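Local coordinates for protein 6-phosphogluconate dehydrogenase (Pseudomonas syringae, PDB 5U5G) that probably reduces (2-oxopropyl)phosphonic acid with NADPH in fosfomycin biosynthesis, as a dehydrogenase-family reductase that binds the nicotinamide cofactor and this ketone together, at residues A[175-180]-A[240-245]; A[180-185]-A[256-261]; A[234-239]-A[267-272]. One frame throughout, in Å; residues are numbered along the deposited sequence.

Contact 1: residues A[175-180]-A[240-245]; sequences LNNLAE and CKDLEL. With 7VD ((2-oxopropyl)phosphonic acid), chain F; NAP (NADP nicotinamide-adenine-dinucleotide phosphate), chain E.
N177 and D242 both point toward the facing helix and meet through N177 ND2 and D242 OD2, the amide and carboxylate planes standing 60° apart. N177 ND2 lies 2.9 Å from D242 OD2, but the N-H points well off the line to the acceptor (124°), so this bond is weak. N177 ND2 gives a much straighter bond, 163°, to the ketone oxygen O7 of (2-oxopropyl)phosphonic acid at 2.9 Å, and so reaches both the facing helix and the ligand. On the other branch of the amide, N177 OD1 takes an N-H from N176 ND2 at 2.8 Å, in its carbonyl plane, and a second from K173, which together oppose any flip of the amide.

D242 is held from its own helix as well. The K241 chain leaves extended and then bends at its last two torsions, which carries K241 NZ back to D242 OD1 as a salt bridge of 2.7 Å on the syn side, somewhat out of the carboxylate plane. K241 NZ also bonds O2D of the nicotinamide ribose of NADP at 2.8 Å. Beneath this polar layer L178 and L243 cross at about a right angle, touching through L178 CD2 and L243 CD1 at 3.9 Å.

E180, one turn beyond N176, extends its carboxylate to the phosphonate, with E180 OE2 2.5 Å from O2. Both helices therefore contribute to one site: N177 addresses the ketone and E180 the phosphonate, while K241 ties the cofactor ribose to D242. The straight N177 bond would be expected to polarise the ketone carbonyl, consistent with a site for hydride transfer.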
loop_
_atom_site.group_PDB
_atom_site.type_symbol
_atom_site.label_atom_id
_atom_site.label_comp_id
_atom_site.label_asym_id
_atom_site.label_seq_id
_atom_site.Cartn_x
_atom_site.Cartn_y
_atom_site.Cartn_z
ATOM N N LEU A 175 12.629 -1.198 7.853
ATOM C CA LEU A 175 12.235 -0.362 6.721
ATOM C C LEU A 175 10.851 -0.749 6.190
ATOM O O LEU A 175 10.049 0.123 5.827
ATOM C CB LEU A 175 13.289 -0.491 5.626
ATOM C CG LEU A 175 14.237 0.654 5.260
ATOM C CD1 LEU A 175 14.318 1.775 6.269
ATOM C CD2 LEU A 175 15.609 0.091 4.964
ATOM N N ASN A 176 10.565 -2.053 6.112
ATOM C CA ASN A 176 9.224 -2.498 5.746
ATOM C C ASN A 176 8.172 -1.866 6.651
ATOM O O ASN A 176 7.143 -1.360 6.176
ATOM C CB ASN A 176 9.141 -4.020 5.821
ATOM C CG ASN A 176 7.732 -4.523 5.655
ATOM O OD1 ASN A 176 7.259 -4.683 4.527
ATOM N ND2 ASN A 176 7.045 -4.781 6.778
ATOM N N ASN A 177 8.442 -1.853 7.961
ATOM C CA ASN A 177 7.456 -1.397 8.933
ATOM C C ASN A 177 7.337 0.117 8.978
ATOM O O ASN A 177 6.270 0.633 9.320
ATOM C CB ASN A 177 7.797 -1.949 10.312
ATOM C CG ASN A 177 7.322 -3.364 10.481
ATOM O OD1 ASN A 177 7.327 -4.146 9.521
ATOM N ND2 ASN A 177 6.877 -3.700 11.684
ATOM N N LEU A 178 8.415 0.835 8.655
ATOM C CA LEU A 178 8.305 2.272 8.435
ATOM C C LEU A 178 7.309 2.575 7.326
ATOM O O LEU A 178 6.531 3.532 7.424
ATOM C CB LEU A 178 9.669 2.851 8.077
ATOM C CG LEU A 178 10.119 4.211 8.611
ATOM C CD1 LEU A 178 11.162 4.829 7.675
ATOM C CD2 LEU A 178 9.012 5.187 8.945
ATOM N N ALA A 179 7.341 1.788 6.243
ATOM C CA ALA A 179 6.386 1.989 5.148
ATOM C C ALA A 179 4.967 1.623 5.572
ATOM O O ALA A 179 4.002 2.287 5.172
ATOM C CB ALA A 179 6.805 1.174 3.922
ATOM N N GLU A 180 4.824 0.562 6.377
ATOM C CA GLU A 180 3.535 0.250 6.992
ATOM C C GLU A 180 2.983 1.461 7.720
ATOM O O GLU A 180 1.814 1.831 7.554
ATOM C CB GLU A 180 3.689 -0.898 7.996
ATOM C CG GLU A 180 4.151 -2.208 7.410
ATOM C CD GLU A 180 4.195 -3.322 8.444
ATOM O OE1 GLU A 180 4.197 -3.004 9.649
ATOM O OE2 GLU A 180 4.235 -4.513 8.043
ATOM N N CYS A 240 5.421 1.498 17.980
ATOM C CA CYS A 240 6.382 2.545 18.344
ATOM C C CYS A 240 7.777 1.984 18.617
ATOM O O CYS A 240 8.776 2.677 18.373
ATOM C CB CYS A 240 5.868 3.332 19.559
ATOM S SG CYS A 240 4.508 4.492 19.151
ATOM N N LYS A 241 7.872 0.747 19.116
ATOM C CA LYS A 241 9.172 0.091 19.205
ATOM C C LYS A 241 9.853 0.061 17.840
ATOM O O LYS A 241 11.037 0.399 17.711
ATOM C CB LYS A 241 9.019 -1.326 19.772
ATOM C CG LYS A 241 10.218 -2.239 19.467
ATOM C CD LYS A 241 10.072 -3.644 20.047
ATOM C CE LYS A 241 8.998 -4.482 19.327
ATOM N NZ LYS A 241 9.357 -4.898 17.940
ATOM N N ASP A 242 9.109 -0.322 16.795
ATOM C CA ASP A 242 9.713 -0.429 15.471
ATOM C C ASP A 242 10.033 0.947 14.890
ATOM O O ASP A 242 11.076 1.126 14.253
ATOM C CB ASP A 242 8.801 -1.235 14.539
ATOM C CG ASP A 242 8.675 -2.692 14.965
ATOM O OD1 ASP A 242 9.460 -3.122 15.849
ATOM O OD2 ASP A 242 7.793 -3.409 14.430
ATOM N N LEU A 243 9.165 1.936 15.124
ATOM C CA LEU A 243 9.446 3.300 14.676
ATOM C C LEU A 243 10.713 3.842 15.331
ATOM O O LEU A 243 11.486 4.585 14.710
ATOM C CB LEU A 243 8.258 4.208 15.001
ATOM C CG LEU A 243 7.252 4.659 13.929
ATOM C CD1 LEU A 243 7.703 4.372 12.493
ATOM C CD2 LEU A 243 5.842 4.159 14.204
ATOM N N GLU A 244 10.927 3.498 16.596
ATOM C CA GLU A 244 12.130 3.927 17.292
ATOM C C GLU A 244 13.368 3.221 16.744
ATOM O O GLU A 244 14.435 3.833 16.622
ATOM C CB GLU A 244 11.962 3.677 18.792
ATOM C CG GLU A 244 13.162 4.060 19.644
ATOM C CD GLU A 244 13.467 5.539 19.592
ATOM O OE1 GLU A 244 12.546 6.335 19.274
ATOM O OE2 GLU A 244 14.636 5.901 19.868
ATOM N N LEU A 245 13.252 1.943 16.386
ATOM C CA LEU A 245 14.372 1.299 15.703
ATOM C C LEU A 245 14.708 2.027 14.402
ATOM O O LEU A 245 15.884 2.255 14.095
ATOM C CB LEU A 245 14.062 -0.171 15.442
ATOM C CG LEU A 245 13.871 -1.043 16.687
ATOM C CD1 LEU A 245 13.368 -2.414 16.289
ATOM C CD2 LEU A 245 15.172 -1.152 17.478
HETATM P P1 7VD F . 3.087 -6.768 10.328
HETATM C C1 7VD F . 2.997 -6.114 12.019
HETATM O O2 7VD F . 4.388 -6.478 9.616
HETATM O O3 7VD F . 2.797 -8.250 10.283
HETATM O O4 7VD F . 1.955 -5.998 9.694
HETATM C C6 7VD F . 4.283 -5.589 12.606
HETATM O O7 7VD F . 5.364 -6.121 12.357
HETATM C C8 7VD F . 4.148 -4.387 13.500
HETATM P PA NAP E . 2.880 -8.599 22.587
HETATM O O1A NAP E . 3.012 -7.307 23.305
HETATM O O2A NAP E . 1.527 -9.124 22.174
HETATM O O5B NAP E . 3.652 -9.796 23.441
HETATM C C5B NAP E . 4.941 -9.325 23.753
HETATM C C4B NAP E . 5.747 -10.546 24.244
HETATM O O4B NAP E . 7.034 -10.160 24.724
HETATM C C3B NAP E . 4.957 -11.264 25.397
HETATM O O3B NAP E . 5.210 -12.634 25.334
HETATM C C2B NAP E . 5.681 -10.693 26.632
HETATM O O2B NAP E . 5.685 -11.489 27.714
HETATM C C1B NAP E . 7.147 -10.664 26.042
HETATM N N9A NAP E . 7.955 -9.774 26.854
HETATM C C8A NAP E . 8.042 -8.367 26.817
HETATM N N7A NAP E . 8.886 -7.863 27.759
HETATM C C5A NAP E . 9.347 -9.004 28.432
HETATM C C6A NAP E . 10.234 -9.174 29.509
HETATM N N6A NAP E . 10.839 -8.093 30.101
HETATM N N1A NAP E . 10.523 -10.406 30.000
HETATM C C2A NAP E . 9.898 -11.455 29.379
HETATM N N3A NAP E . 9.041 -11.455 28.348
HETATM C C4A NAP E . 8.775 -10.196 27.882
HETATM O O3 NAP E . 3.798 -8.232 21.275
HETATM P PN NAP E . 3.396 -9.009 19.935
HETATM O O1N NAP E . 3.265 -10.470 20.117
HETATM O O2N NAP E . 2.503 -8.201 19.020
HETATM O O5D NAP E . 4.880 -8.875 19.026
HETATM C C5D NAP E . 5.815 -9.768 19.441
HETATM C C4D NAP E . 6.960 -9.686 18.449
HETATM O O4D NAP E . 6.477 -9.989 17.114
HETATM C C3D NAP E . 7.509 -8.198 18.405
HETATM O O3D NAP E . 8.897 -8.242 18.233
HETATM C C2D NAP E . 6.828 -7.618 17.186
HETATM O O2D NAP E . 7.580 -6.617 16.549
HETATM C C1D NAP E . 6.786 -8.885 16.271
HETATM N N1N NAP E . 5.734 -8.789 15.279
HETATM C C2N NAP E . 4.377 -8.575 15.641
HETATM C C3N NAP E . 3.417 -8.576 14.651
HETATM C C7N NAP E . 2.003 -8.391 14.990
HETATM O O7N NAP E . 1.107 -8.428 14.145
HETATM N N7N NAP E . 1.631 -8.221 16.312
HETATM C C4N NAP E . 3.760 -8.830 13.207
HETATM C C5N NAP E . 5.190 -9.016 12.954
HETATM C C6N NAP E . 6.091 -8.976 13.934
HETATM P P2B NAP E . 4.194 -11.340 28.796
HETATM O O1X NAP E . 3.221 -12.088 27.938
HETATM O O2X NAP E . 4.658 -12.033 30.081
HETATM O O3X NAP E . 4.069 -9.837 28.838
#

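Contact 2: residues A[180-185]-A[256-261]; sequences ESINLA and YPFSTL. With 7VD ((2-oxopropyl)phosphonic acid), chain F.
I182 alone represents the 180-185 helix in this contact, and what it approaches most closely is main chain: I182 CG1 lies 3.8 Å from F258 O. The methyl end continues along the same peptide, with I182 CD1 4.1 Å from S259 N. Two torsions explain this reach. CG1 sits beside the backbone N of I182, opposite its carbonyl carbon (chi1 -65°), and CD1 then continues outward in a nearly extended line. On the facing segment, F258 offers CB to I182 CD1 at 4.1 Å, while the other branch, I182 CG2, lies obliquely to the phenyl ring. S259 directs its CB away from the 180-185 helix, yet S259 OG is still 4.3 Å from I182 CD1.

The closest backbone pair is I182 and F258, with CA atoms 6.8 Å apart, at the first turn of helix 257-273, where Y256 occupies the N-cap position. I182 belongs to the long helix 168-196, the interdomain helix of the beta-hydroxyacid dehydrogenase fold, here packed against helix 257-273 of the all-helical C-terminal domain. I182 also touches A262, one turn on from F258, so it spans the first turn of helix 257-273.

A second copy of the protein supplies the polar partners of this helix start. E189 of the second subunit accepts from F258 N through OE2 and from S259 N through OE1, and Q193 of that subunit donates to S259 OG. F258 also packs on A185 of the second subunit.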
loop_
_atom_site.group_PDB
_atom_site.type_symbol
_atom_site.label_atom_id
_atom_site.label_comp_id
_atom_site.label_asym_id
_atom_site.label_seq_id
_atom_site.Cartn_x
_atom_site.Cartn_y
_atom_site.Cartn_z
ATOM N N GLU A 180 4.824 0.562 6.377
ATOM C CA GLU A 180 3.535 0.250 6.992
ATOM C C GLU A 180 2.983 1.461 7.720
ATOM O O GLU A 180 1.814 1.831 7.554
ATOM C CB GLU A 180 3.689 -0.898 7.996
ATOM C CG GLU A 180 4.151 -2.208 7.410
ATOM C CD GLU A 180 4.195 -3.322 8.444
ATOM O OE1 GLU A 180 4.197 -3.004 9.649
ATOM O OE2 GLU A 180 4.235 -4.513 8.043
ATOM N N SER A 181 3.825 2.068 8.558
ATOM C CA SER A 181 3.393 3.155 9.424
ATOM C C SER A 181 2.928 4.348 8.604
ATOM O O SER A 181 1.910 4.976 8.924
ATOM C CB SER A 181 4.534 3.550 10.363
ATOM O OG SER A 181 5.087 2.404 10.999
ATOM N N ILE A 182 3.658 4.667 7.536
ATOM C CA ILE A 182 3.259 5.766 6.661
ATOM C C ILE A 182 1.953 5.434 5.948
ATOM O O ILE A 182 1.049 6.272 5.856
ATOM C CB ILE A 182 4.375 6.080 5.651
ATOM C CG1 ILE A 182 5.620 6.591 6.390
ATOM C CG2 ILE A 182 3.864 7.111 4.653
ATOM C CD1 ILE A 182 6.938 6.489 5.568
ATOM N N ASN A 183 1.850 4.209 5.408
ATOM C CA ASN A 183 0.634 3.802 4.711
ATOM C C ASN A 183 -0.567 3.825 5.643
ATOM O O ASN A 183 -1.665 4.246 5.248
ATOM C CB ASN A 183 0.786 2.391 4.126
ATOM C CG ASN A 183 1.859 2.312 3.044
ATOM O OD1 ASN A 183 2.371 3.329 2.593
ATOM N ND2 ASN A 183 2.183 1.100 2.620
ATOM N N LEU A 184 -0.385 3.317 6.866
ATOM C CA LEU A 184 -1.478 3.245 7.827
ATOM C C LEU A 184 -1.957 4.633 8.210
ATOM O O LEU A 184 -3.162 4.900 8.221
ATOM C CB LEU A 184 -1.036 2.465 9.068
ATOM C CG LEU A 184 -2.088 2.328 10.188
ATOM C CD1 LEU A 184 -3.373 1.689 9.669
ATOM C CD2 LEU A 184 -1.534 1.512 11.349
ATOM N N ALA A 185 -1.025 5.535 8.540
ATOM C CA ALA A 185 -1.433 6.883 8.925
ATOM C C ALA A 185 -2.101 7.608 7.764
ATOM O O ALA A 185 -3.078 8.338 7.962
ATOM C CB ALA A 185 -0.233 7.679 9.432
ATOM N N TYR A 256 14.032 13.047 5.975
ATOM C CA TYR A 256 13.004 12.146 5.456
ATOM C C TYR A 256 11.695 12.500 6.154
ATOM O O TYR A 256 11.322 11.889 7.168
ATOM C CB TYR A 256 13.418 10.686 5.647
ATOM C CG TYR A 256 14.617 10.289 4.798
ATOM C CD1 TYR A 256 14.473 10.016 3.441
ATOM C CD2 TYR A 256 15.892 10.197 5.351
ATOM C CE1 TYR A 256 15.554 9.658 2.658
ATOM C CE2 TYR A 256 16.987 9.830 4.574
ATOM C CZ TYR A 256 16.808 9.563 3.227
ATOM O OH TYR A 256 17.878 9.200 2.444
ATOM N N PRO A 257 10.980 13.510 5.647
ATOM C CA PRO A 257 9.826 14.042 6.397
ATOM C C PRO A 257 8.694 13.048 6.613
ATOM O O PRO A 257 8.080 13.069 7.681
ATOM C CB PRO A 257 9.375 15.241 5.545
ATOM C CG PRO A 257 10.050 15.063 4.216
ATOM C CD PRO A 257 11.326 14.350 4.490
ATOM N N PHE A 258 8.367 12.194 5.639
ATOM C CA PHE A 258 7.290 11.238 5.891
ATOM C C PHE A 258 7.684 10.243 6.972
ATOM O O PHE A 258 6.867 9.914 7.841
ATOM C CB PHE A 258 6.882 10.523 4.602
ATOM C CG PHE A 258 5.913 11.320 3.757
ATOM C CD1 PHE A 258 6.373 12.171 2.767
ATOM C CD2 PHE A 258 4.548 11.246 3.989
ATOM C CE1 PHE A 258 5.479 12.920 2.003
ATOM C CE2 PHE A 258 3.652 11.984 3.234
ATOM C CZ PHE A 258 4.122 12.821 2.227
ATOM N N SER A 259 8.937 9.775 6.944
ATOM C CA SER A 259 9.431 8.869 7.975
ATOM C C SER A 259 9.368 9.519 9.346
ATOM O O SER A 259 8.810 8.949 10.292
ATOM C CB SER A 259 10.867 8.441 7.661
ATOM O OG SER A 259 10.963 7.834 6.386
ATOM N N THR A 260 9.937 10.722 9.466
ATOM C CA THR A 260 9.960 11.424 10.744
ATOM C C THR A 260 8.547 11.761 11.218
ATOM O O THR A 260 8.256 11.684 12.418
ATOM C CB THR A 260 10.833 12.681 10.629
ATOM O OG1 THR A 260 12.218 12.291 10.536
ATOM C CG2 THR A 260 10.669 13.565 11.840
ATOM N N LEU A 261 7.645 12.106 10.293
ATOM C CA LEU A 261 6.252 12.339 10.683
ATOM C C LEU A 261 5.611 11.070 11.234
ATOM O O LEU A 261 4.873 11.120 12.227
ATOM C CB LEU A 261 5.442 12.881 9.502
ATOM C CG LEU A 261 3.996 13.285 9.807
ATOM C CD1 LEU A 261 3.906 14.358 10.904
ATOM C CD2 LEU A 261 3.347 13.778 8.515
HETATM P P1 7VD F . 3.087 -6.768 10.328
HETATM C C1 7VD F . 2.997 -6.114 12.019
HETATM O O2 7VD F . 4.388 -6.478 9.616
HETATM O O3 7VD F . 2.797 -8.250 10.283
HETATM O O4 7VD F . 1.955 -5.998 9.694
HETATM C C6 7VD F . 4.283 -5.589 12.606
HETATM O O7 7VD F . 5.364 -6.121 12.357
HETATM C C8 7VD F . 4.148 -4.387 13.500
#

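Contact 3: residues A[234-239]-A[267-272]; sequences VSLGVR and DTVRQA. With NAP (NADP nicotinamide-adenine-dinucleotide phosphate), chain E; 7VD ((2-oxopropyl)phosphonic acid), chain F.
L236 and R270 bring their backbones to a CA separation of 5.6 Å, where the first turn of helix 236-247 meets the last turns of helix 257-273. L236 carries most of the packing from its side. Its CG stands beside the backbone N and opposite the carbonyl carbon (chi1 -74°), and both methyls reach V269: L236 CD1 lies 3.6 Å from V269 CG1, and L236 CD2 lies 3.7 Å from that same methyl. The two side chains cross at about a right angle. L236 CD1 also sits 3.7 Å from R270 CA, so the leucine rests on main chain as well as on side chain. Alongside it run the methylene carbons of R270, whose CG approaches L236 CB at 4.1 Å before the chain bends at its third torsion; its NH1 forms a salt bridge with E275.

S235 caps the incoming helix: S235 OG accepts from V238 N at 3.1 Å and 162°, a hydroxyl N-cap bond. This helix belongs to the all-helical C-terminal domain of the beta-hydroxyacid dehydrogenase fold, and its start faces the ligand cleft between the domains, while L236 turns toward the rest of the helical bundle, meeting F266 and C273 besides V269.

V234, V238 and R239 turn to the ligands instead. V234 CG2 lies 3.4 Å from O7N of the nicotinamide amide, and V238 CG2 lies 3.5 Å from the bridging O3 of the NADP pyrophosphate. R239 lays one face of its guanidinium over the ligand methyl C8, and it is fixed there by a salt bridge to E180 and by hydrogen bonds to Q279 and the hydroxyl of Y217.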
loop_
_atom_site.group_PDB
_atom_site.type_symbol
_atom_site.label_atom_id
_atom_site.label_comp_id
_atom_site.label_asym_id
_atom_site.label_seq_id
_atom_site.Cartn_x
_atom_site.Cartn_y
_atom_site.Cartn_z
ATOM N N VAL A 234 -1.985 -5.308 16.609
ATOM C CA VAL A 234 -0.713 -4.629 16.757
ATOM C C VAL A 234 -0.924 -3.482 17.730
ATOM O O VAL A 234 -1.650 -2.524 17.431
ATOM C CB VAL A 234 -0.156 -4.119 15.427
ATOM C CG1 VAL A 234 1.234 -3.530 15.660
ATOM C CG2 VAL A 234 -0.105 -5.242 14.394
ATOM N N SER A 235 -0.280 -3.567 18.889
ATOM C CA SER A 235 -0.368 -2.496 19.866
ATOM C C SER A 235 0.488 -1.305 19.451
ATOM O O SER A 235 1.434 -1.418 18.661
ATOM C CB SER A 235 0.089 -2.980 21.240
ATOM O OG SER A 235 1.493 -3.180 21.225
ATOM N N LEU A 236 0.159 -0.151 20.019
ATOM C CA LEU A 236 1.004 1.017 19.808
ATOM C C LEU A 236 2.389 0.812 20.401
ATOM O O LEU A 236 3.363 1.379 19.896
ATOM C CB LEU A 236 0.347 2.259 20.395
ATOM C CG LEU A 236 -0.848 2.819 19.607
ATOM C CD1 LEU A 236 -1.676 3.750 20.486
ATOM C CD2 LEU A 236 -0.402 3.541 18.349
ATOM N N GLY A 237 2.496 0.004 21.460
ATOM C CA GLY A 237 3.807 -0.322 22.000
ATOM C C GLY A 237 4.697 -1.011 20.984
ATOM O O GLY A 237 5.868 -0.652 20.819
ATOM N N VAL A 238 4.144 -2.005 20.274
ATOM C CA VAL A 238 4.919 -2.718 19.261
ATOM C C VAL A 238 5.220 -1.809 18.071
ATOM O O VAL A 238 6.346 -1.783 17.557
ATOM C CB VAL A 238 4.179 -3.999 18.831
ATOM C CG1 VAL A 238 4.681 -4.496 17.485
ATOM C CG2 VAL A 238 4.363 -5.091 19.895
ATOM N N ARG A 239 4.219 -1.053 17.619
ATOM C CA ARG A 239 4.405 -0.148 16.490
ATOM C C ARG A 239 5.484 0.885 16.791
ATOM O O ARG A 239 6.381 1.121 15.971
ATOM C CB ARG A 239 3.075 0.540 16.154
ATOM C CG ARG A 239 3.116 1.446 14.918
ATOM C CD ARG A 239 2.505 0.725 13.717
ATOM N NE ARG A 239 3.552 0.262 12.833
ATOM C CZ ARG A 239 3.479 -0.793 12.026
ATOM N NH1 ARG A 239 2.399 -1.563 11.984
ATOM N NH2 ARG A 239 4.528 -1.089 11.269
ATOM N N ASP A 267 4.050 8.096 18.112
ATOM C CA ASP A 267 4.442 8.406 19.481
ATOM C C ASP A 267 3.351 9.203 20.189
ATOM O O ASP A 267 2.984 8.896 21.328
ATOM C CB ASP A 267 5.765 9.167 19.493
ATOM C CG ASP A 267 6.262 9.435 20.901
ATOM O OD1 ASP A 267 6.635 8.459 21.598
ATOM O OD2 ASP A 267 6.274 10.623 21.307
ATOM N N THR A 268 2.800 10.217 19.511
ATOM C CA THR A 268 1.731 11.015 20.106
ATOM C C THR A 268 0.476 10.179 20.357
ATOM O O THR A 268 -0.179 10.331 21.394
ATOM C CB THR A 268 1.410 12.206 19.208
ATOM O OG1 THR A 268 2.606 12.953 18.964
ATOM C CG2 THR A 268 0.394 13.112 19.891
ATOM N N VAL A 269 0.125 9.295 19.419
ATOM C CA VAL A 269 -1.038 8.427 19.605
ATOM C C VAL A 269 -0.813 7.478 20.777
ATOM O O VAL A 269 -1.740 7.185 21.550
ATOM C CB VAL A 269 -1.345 7.654 18.308
ATOM C CG1 VAL A 269 -2.462 6.634 18.534
ATOM C CG2 VAL A 269 -1.719 8.617 17.167
ATOM N N ARG A 270 0.416 6.961 20.907
ATOM C CA ARG A 270 0.769 6.118 22.042
ATOM C C ARG A 270 0.609 6.868 23.357
ATOM O O ARG A 270 0.047 6.331 24.317
ATOM C CB ARG A 270 2.206 5.610 21.890
ATOM C CG ARG A 270 2.603 4.545 22.924
ATOM C CD ARG A 270 4.064 4.122 22.765
ATOM N NE ARG A 270 4.925 5.284 22.614
ATOM C CZ ARG A 270 5.312 6.067 23.615
ATOM N NH1 ARG A 270 4.945 5.800 24.863
ATOM N NH2 ARG A 270 6.071 7.125 23.374
ATOM N N GLN A 271 1.103 8.109 23.421
ATOM C CA GLN A 271 0.959 8.907 24.636
ATOM C C GLN A 271 -0.505 9.174 24.956
ATOM O O GLN A 271 -0.895 9.214 26.127
ATOM C CB GLN A 271 1.716 10.228 24.490
ATOM C CG GLN A 271 3.104 10.217 25.113
ATOM C CD GLN A 271 4.104 11.030 24.313
ATOM O OE1 GLN A 271 3.725 11.894 23.521
ATOM N NE2 GLN A 271 5.391 10.766 24.524
ATOM N N ALA A 272 -1.330 9.357 23.928
ATOM C CA ALA A 272 -2.723 9.719 24.145
ATOM C C ALA A 272 -3.624 8.520 24.412
ATOM O O ALA A 272 -4.694 8.693 24.994
ATOM C CB ALA A 272 -3.249 10.501 22.940
HETATM P PA NAP E . 2.880 -8.599 22.587
HETATM O O1A NAP E . 3.012 -7.307 23.305
HETATM O O2A NAP E . 1.527 -9.124 22.174
HETATM O O5B NAP E . 3.652 -9.796 23.441
HETATM C C5B NAP E . 4.941 -9.325 23.753
HETATM C C4B NAP E . 5.747 -10.546 24.244
HETATM O O4B NAP E . 7.034 -10.160 24.724
HETATM C C3B NAP E . 4.957 -11.264 25.397
HETATM O O3B NAP E . 5.210 -12.634 25.334
HETATM C C2B NAP E . 5.681 -10.693 26.632
HETATM O O2B NAP E . 5.685 -11.489 27.714
HETATM C C1B NAP E . 7.147 -10.664 26.042
HETATM N N9A NAP E . 7.955 -9.774 26.854
HETATM C C8A NAP E . 8.042 -8.367 26.817
HETATM N N7A NAP E . 8.886 -7.863 27.759
HETATM C C5A NAP E . 9.347 -9.004 28.432
HETATM C C6A NAP E . 10.234 -9.174 29.509
HETATM N N6A NAP E . 10.839 -8.093 30.101
HETATM N N1A NAP E . 10.523 -10.406 30.000
HETATM C C2A NAP E . 9.898 -11.455 29.379
HETATM N N3A NAP E . 9.041 -11.455 28.348
HETATM C C4A NAP E . 8.775 -10.196 27.882
HETATM O O3 NAP E . 3.798 -8.232 21.275
HETATM P PN NAP E . 3.396 -9.009 19.935
HETATM O O1N NAP E . 3.265 -10.470 20.117
HETATM O O2N NAP E . 2.503 -8.201 19.020
HETATM O O5D NAP E . 4.880 -8.875 19.026
HETATM C C5D NAP E . 5.815 -9.768 19.441
HETATM C C4D NAP E . 6.960 -9.686 18.449
HETATM O O4D NAP E . 6.477 -9.989 17.114
HETATM C C3D NAP E . 7.509 -8.198 18.405
HETATM O O3D NAP E . 8.897 -8.242 18.233
HETATM C C2D NAP E . 6.828 -7.618 17.186
HETATM O O2D NAP E . 7.580 -6.617 16.549
HETATM C C1D NAP E . 6.786 -8.885 16.271
HETATM N N1N NAP E . 5.734 -8.789 15.279
HETATM C C2N NAP E . 4.377 -8.575 15.641
HETATM C C3N NAP E . 3.417 -8.576 14.651
HETATM C C7N NAP E . 2.003 -8.391 14.990
HETATM O O7N NAP E . 1.107 -8.428 14.145
HETATM N N7N NAP E . 1.631 -8.221 16.312
HETATM C C4N NAP E . 3.760 -8.830 13.207
HETATM C C5N NAP E . 5.190 -9.016 12.954
HETATM C C6N NAP E . 6.091 -8.976 13.934
HETATM P P2B NAP E . 4.194 -11.340 28.796
HETATM O O1X NAP E . 3.221 -12.088 27.938
HETATM O O2X NAP E . 4.658 -12.033 30.081
HETATM O O3X NAP E . 4.069 -9.837 28.838
HETATM P P1 7VD F . 3.087 -6.768 10.328
HETATM C C1 7VD F . 2.997 -6.114 12.019
HETATM O O2 7VD F . 4.388 -6.478 9.616
HETATM O O3 7VD F . 2.797 -8.250 10.283
HETATM O O4 7VD F . 1.955 -5.998 9.694
HETATM C C6 7VD F . 4.283 -5.589 12.606
HETATM O O7 7VD F . 5.364 -6.121 12.357
HETATM C C8 7VD F . 4.148 -4.387 13.500
#

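In the fold
All three contacts are buried and lie among three helices, each pairing two of them: 168-196 with 236-247 in contact 1, 168-196 with 257-273 in contact 2, and 236-247 with 257-273 in contact 3. Contact 1, its centre about 11 Å from the centre of the chain, joins a weak polar bond to an apolar pair and borders both ligands. Contact 2, its centre about 19 Å from the chain's centre, is apolar between its segments, with polar partners from the second subunit. Contact 3 is apolar across its segments, though 234-239 also borders both ligands, and no other chain touches it. L178 CD1 meets S259 OG at 3.3 Å between contacts 1 and 2.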